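Local structure of maleylacetate reductase (Agrobacterium tumefaciens, 3HL0) at residues Thr119-Gly123 / Ser169-Ala173; His240-Cys244 / Thr258-Leu263. The protein catalyses the NAD-dependent reduction of maleylacetate to 3-oxoadipate, very probably as a step in gamma-resorcylate breakdown, and belongs to the iron-containing alcohol dehydrogenase family. One frame throughout, in Å; residues are numbered along the deposited sequence.

In the fold
Contact 1 sets the dinucleotide-binding loop 119-123 against helix 163-180, and contact 2 packs helix 239-251 on helix 255-271; their centres lie about 13 Å apart. Helix 163-180 connects them: N172 and L171, on its segment 169-173, touch H259, A260 and L263 of contact 2, with N172 OD1 3.3 Å from H259 ND1 as a packing neighbour. In contact 1, T119 and T120 hydrogen-bond the bound NAD directly. In contact 2, the H259 side chain stays about 7 Å from the cofactor. H176, further along helix 163-180, ties the two together, bonding A122 O of contact 1 and H241 of contact 2.

Contact 1 of 2, residues Thr119-Gly123 / Ser169-Ala173; sequences TTYAG and SGLNA. With NAD (nicotinamide-adenine-dinucleotide), chain D.
Y121 and S169 meet through S169 OG and, with A122, account for most of the buried surface. S169 OG is anti to its own backbone N (chi1 -176°), which carries the hydroxyl off the helix to the loop. There it accepts a hydrogen bond from Y121 N at 2.9 Å, bent to 143° at the hydrogen. The same oxygen lies 3.4 Å from Y121 CB, so one small group meets both the backbone and the root of the tyrosine side chain. The phenol ring runs past the helix with one edge to the backbone: G170 N sits near the ring plane, 3.7 Å from Y121 CD2. At the far end of the ring, Y121 OH is hydrogen-bonded to R218, and A221 and A225 of helix 215-234 pack on the tyrosine. One turn after S169, A173 CB presses on Y121 O at 3.4 Å, while the amide of N172 approaches the CA and CB of A122. On the loop's cofactor side, T120 OG1 lies between its backbone N and carbonyl carbon. From that position it donates to NAD O2N at 2.7 Å and accepts from A122 N at 3.3 Å, the latter nearly straight at 164° and closing an ST turn. The internal bond would help fix the orientation of the hydroxyl that meets the pyrophosphate. The T120 methyl, CG2, lies against the imidazole part of the adenine, and the exocyclic amine N6A donates to T119 O at 3.0 Å. A122 CB lies near both O2N and the nicotinamide, and A122 O comes 3.3 Å from NAD C5N. The arrangement is the NAD-binding loop after strand 113-118 of the parallel sheet, backed by helix 163-180 of the helical domain, at the cleft of the iron-containing alcohol dehydrogenase fold.

Contact 2 of 2, residues His240-Cys244 / Thr258-Leu263; sequences HHKLC and THAVLL
H259 lays one ring face over the sulfur of C244: SG stands 3.6 Å from the ring centroid, only 5° off the normal, in a sulfur-aromatic contact. C244 CB joins it beneath the same ring. H259 ND1 donates to H240 NE2 at 2.8 Å, but the bond is weak and bent to 119° at the hydrogen, H240 NE2 standing well out of the plane of the H259 ring. H240 has CG anti to its backbone N, which swings the imidazole across to the other helix; L263 CD1 covers one of its faces in a CH-pi contact, 3.8 Å from the centroid, and T266 holds ND1. The edge of H259 also points at the face of H241, offset and steeply inclined, completing a cluster of three histidines. H241 is fixed at its own nitrogens by E179 and H176. L262 CD1 packs against both L243 CG, at 4.0 Å, and C244 SG. The axes of segments 240-244 and 258-263, on the consecutive helices 239-251 and 255-271, run at 127° to each other and approach to 10.0 Å; helix 163-180 packs against H240, H259 and L263, and helix 336-348 against the leucine pair.

Contact 1 of 2, residues Thr119-Gly123 / Ser169-Ala173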
# COMPACT_ATOMS: atom_id res chain seq x y z
N THR A 119 -2.70 9.15 -12.15
CA THR A 119 -2.30 10.01 -11.03
C THR A 119 -0.98 9.52 -10.43
O THR A 119 -0.58 9.99 -9.37
CB THR A 119 -3.40 10.08 -9.95
OG1 THR A 119 -3.64 8.76 -9.42
CG2 THR A 119 -4.74 10.64 -10.55
N THR A 120 -0.33 8.55 -11.07
CA THR A 120 1.04 8.16 -10.70
C THR A 120 1.89 8.16 -11.95
O THR A 120 1.47 8.68 -13.00
CB THR A 120 1.15 6.76 -10.03
OG1 THR A 120 0.93 5.72 -11.00
CG2 THR A 120 0.14 6.60 -8.86
N TYR A 121 3.09 7.58 -11.86
CA TYR A 121 4.02 7.56 -12.97
C TYR A 121 4.17 6.19 -13.61
O TYR A 121 5.06 5.95 -14.40
CB TYR A 121 5.39 8.10 -12.51
CG TYR A 121 5.27 9.50 -11.88
CD1 TYR A 121 4.49 10.51 -12.48
CD2 TYR A 121 5.92 9.80 -10.67
CE1 TYR A 121 4.37 11.77 -11.90
CE2 TYR A 121 5.80 11.04 -10.06
CZ TYR A 121 5.02 12.03 -10.70
OH TYR A 121 4.93 13.25 -10.08
N ALA A 122 3.26 5.29 -13.28
CA ALA A 122 3.36 3.88 -13.75
C ALA A 122 3.32 3.73 -15.28
O ALA A 122 3.98 2.83 -15.82
CB ALA A 122 2.19 3.03 -13.13
N GLY A 123 2.51 4.57 -15.95
CA GLY A 123 2.52 4.52 -17.42
C GLY A 123 1.61 3.50 -18.08
O GLY A 123 1.59 3.41 -19.30
N SER A 169 7.60 5.39 -7.89
CA SER A 169 6.86 5.29 -9.13
C SER A 169 7.65 6.00 -10.24
O SER A 169 7.65 5.53 -11.40
CB SER A 169 5.47 5.95 -8.96
OG SER A 169 4.67 5.79 -10.18
N GLY A 170 8.34 7.11 -9.91
CA GLY A 170 9.16 7.84 -10.92
C GLY A 170 10.28 6.93 -11.40
O GLY A 170 10.58 6.89 -12.60
N LEU A 171 10.92 6.18 -10.47
CA LEU A 171 11.94 5.22 -10.90
C LEU A 171 11.36 4.06 -11.73
O LEU A 171 12.05 3.56 -12.63
CB LEU A 171 12.77 4.70 -9.70
CG LEU A 171 13.66 5.77 -9.06
CD1 LEU A 171 14.05 5.28 -7.63
CD2 LEU A 171 14.90 6.00 -9.90
N ASN A 172 10.13 3.62 -11.42
CA ASN A 172 9.42 2.63 -12.25
C ASN A 172 9.27 3.13 -13.69
O ASN A 172 9.51 2.39 -14.66
CB ASN A 172 8.04 2.33 -11.61
CG ASN A 172 7.24 1.23 -12.31
OD1 ASN A 172 7.73 0.42 -13.10
ND2 ASN A 172 5.97 1.18 -11.96
N ALA A 173 8.90 4.40 -13.84
CA ALA A 173 8.81 5.00 -15.19
C ALA A 173 10.18 4.95 -15.87
O ALA A 173 10.31 4.52 -17.03
CB ALA A 173 8.31 6.48 -15.09
PA NAD D . -1.17 1.87 -7.41
O1A NAD D . -2.07 2.16 -8.56
O2A NAD D . -1.17 0.50 -6.84
O5B NAD D . -1.35 3.02 -6.32
C5B NAD D . -0.81 2.83 -5.01
C4B NAD D . -1.65 3.65 -4.04
O4B NAD D . -1.43 5.03 -4.30
C3B NAD D . -3.16 3.37 -4.21
O3B NAD D . -3.82 3.24 -2.93
C2B NAD D . -3.62 4.61 -4.94
O2B NAD D . -4.97 4.93 -4.70
C1B NAD D . -2.68 5.70 -4.41
N9A NAD D . -2.53 6.85 -5.33
C8A NAD D . -2.22 6.81 -6.68
N7A NAD D . -2.17 8.07 -7.16
C5A NAD D . -2.47 8.94 -6.14
C6A NAD D . -2.56 10.33 -6.09
N6A NAD D . -2.09 11.17 -7.05
N1A NAD D . -2.91 10.88 -4.85
C2A NAD D . -3.11 10.09 -3.74
N3A NAD D . -3.00 8.72 -3.79
C4A NAD D . -2.68 8.16 -4.99
O3 NAD D . 0.40 2.09 -7.82
PN NAD D . 1.12 2.10 -9.28
O1N NAD D . 2.57 1.92 -8.97
O2N NAD D . 0.64 3.30 -9.95
O5D NAD D . 0.59 0.79 -10.04
C5D NAD D . 1.10 -0.51 -9.74
C4D NAD D . 0.22 -1.51 -10.50
O4D NAD D . 0.21 -1.15 -11.87
C3D NAD D . 0.84 -2.90 -10.42
O3D NAD D . -0.23 -3.86 -10.43
C2D NAD D . 1.64 -2.98 -11.70
O2D NAD D . 1.90 -4.31 -12.16
C1D NAD D . 0.74 -2.21 -12.65
N1N NAD D . 1.44 -1.66 -13.81
C2N NAD D . 1.02 -2.08 -15.03
C3N NAD D . 1.65 -1.60 -16.16
C7N NAD D . 1.09 -2.09 -17.43
O7N NAD D . 1.65 -1.55 -18.52
N7N NAD D . 0.10 -3.02 -17.46
C4N NAD D . 2.71 -0.62 -16.10
C5N NAD D . 3.13 -0.21 -14.83
C6N NAD D . 2.49 -0.74 -13.69

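Contact 2 of 2, residues His240-Cys244 / Thr258-Leu263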
# COMPACT_ATOMS: atom_id res chain seq x y z
N HIS A 240 15.19 -6.38 -16.59
CA HIS A 240 14.66 -5.62 -15.46
C HIS A 240 13.20 -5.92 -15.21
O HIS A 240 12.81 -6.21 -14.07
CB HIS A 240 14.90 -4.12 -15.61
CG HIS A 240 14.25 -3.34 -14.50
ND1 HIS A 240 14.83 -3.17 -13.26
CD2 HIS A 240 13.01 -2.81 -14.42
CE1 HIS A 240 13.99 -2.52 -12.48
NE2 HIS A 240 12.87 -2.29 -13.16
N HIS A 241 12.38 -5.80 -16.24
CA HIS A 241 10.93 -5.99 -16.00
C HIS A 241 10.62 -7.47 -15.69
O HIS A 241 9.74 -7.73 -14.89
CB HIS A 241 10.10 -5.42 -17.18
CG HIS A 241 10.17 -3.92 -17.29
ND1 HIS A 241 11.29 -3.27 -17.74
CD2 HIS A 241 9.25 -2.97 -17.01
CE1 HIS A 241 11.07 -1.96 -17.73
NE2 HIS A 241 9.84 -1.75 -17.27
N LYS A 242 11.32 -8.40 -16.33
CA LYS A 242 11.10 -9.84 -16.04
C LYS A 242 11.43 -10.18 -14.59
O LYS A 242 10.63 -10.82 -13.90
CB LYS A 242 11.90 -10.70 -17.00
CG LYS A 242 11.39 -10.58 -18.45
CD LYS A 242 10.16 -11.46 -18.68
CE LYS A 242 9.94 -11.74 -20.16
NZ LYS A 242 9.38 -10.54 -20.88
N LEU A 243 12.56 -9.68 -14.12
CA LEU A 243 12.99 -9.95 -12.75
C LEU A 243 12.04 -9.31 -11.75
O LEU A 243 11.73 -9.93 -10.72
CB LEU A 243 14.44 -9.53 -12.53
CG LEU A 243 15.09 -9.88 -11.19
CD1 LEU A 243 15.06 -11.43 -11.06
CD2 LEU A 243 16.51 -9.34 -11.16
N CYS A 244 11.56 -8.09 -12.01
CA CYS A 244 10.64 -7.46 -11.08
C CYS A 244 9.34 -8.27 -11.01
O CYS A 244 8.76 -8.46 -9.95
CB CYS A 244 10.29 -6.03 -11.50
SG CYS A 244 11.63 -4.85 -11.26
N THR A 258 10.07 -2.35 -5.73
CA THR A 258 10.89 -3.43 -6.35
C THR A 258 11.66 -2.90 -7.57
O THR A 258 12.86 -3.12 -7.70
CB THR A 258 10.01 -4.61 -6.75
OG1 THR A 258 9.37 -5.12 -5.57
CG2 THR A 258 10.85 -5.74 -7.35
N HIS A 259 10.96 -2.11 -8.38
CA HIS A 259 11.63 -1.44 -9.53
C HIS A 259 12.72 -0.50 -9.08
O HIS A 259 13.80 -0.52 -9.61
CB HIS A 259 10.62 -0.65 -10.34
CG HIS A 259 9.84 -1.50 -11.26
ND1 HIS A 259 10.20 -1.69 -12.57
CD2 HIS A 259 8.73 -2.25 -11.04
CE1 HIS A 259 9.35 -2.54 -13.13
NE2 HIS A 259 8.45 -2.89 -12.22
N ALA A 260 12.46 0.28 -8.04
CA ALA A 260 13.46 1.23 -7.59
C ALA A 260 14.71 0.54 -7.07
O ALA A 260 15.82 0.95 -7.36
CB ALA A 260 12.87 2.13 -6.46
N VAL A 261 14.50 -0.52 -6.29
CA VAL A 261 15.65 -1.26 -5.75
C VAL A 261 16.50 -1.96 -6.82
O VAL A 261 17.75 -1.90 -6.78
CB VAL A 261 15.20 -2.25 -4.68
CG1 VAL A 261 16.39 -3.13 -4.22
CG2 VAL A 261 14.68 -1.48 -3.48
N LEU A 262 15.81 -2.62 -7.75
CA LEU A 262 16.53 -3.46 -8.74
C LEU A 262 17.17 -2.63 -9.85
O LEU A 262 18.17 -3.08 -10.40
CB LEU A 262 15.58 -4.51 -9.35
CG LEU A 262 15.27 -5.69 -8.39
CD1 LEU A 262 14.25 -6.59 -9.07
CD2 LEU A 262 16.51 -6.44 -8.05
N LEU A 263 16.56 -1.50 -10.22
CA LEU A 263 16.94 -0.81 -11.50
C LEU A 263 18.47 -0.56 -11.64
O LEU A 263 19.04 -0.84 -12.70
CB LEU A 263 16.12 0.46 -11.71
CG LEU A 263 16.35 1.07 -13.11
CD1 LEU A 263 15.96 0.15 -14.27
CD2 LEU A 263 15.62 2.40 -13.12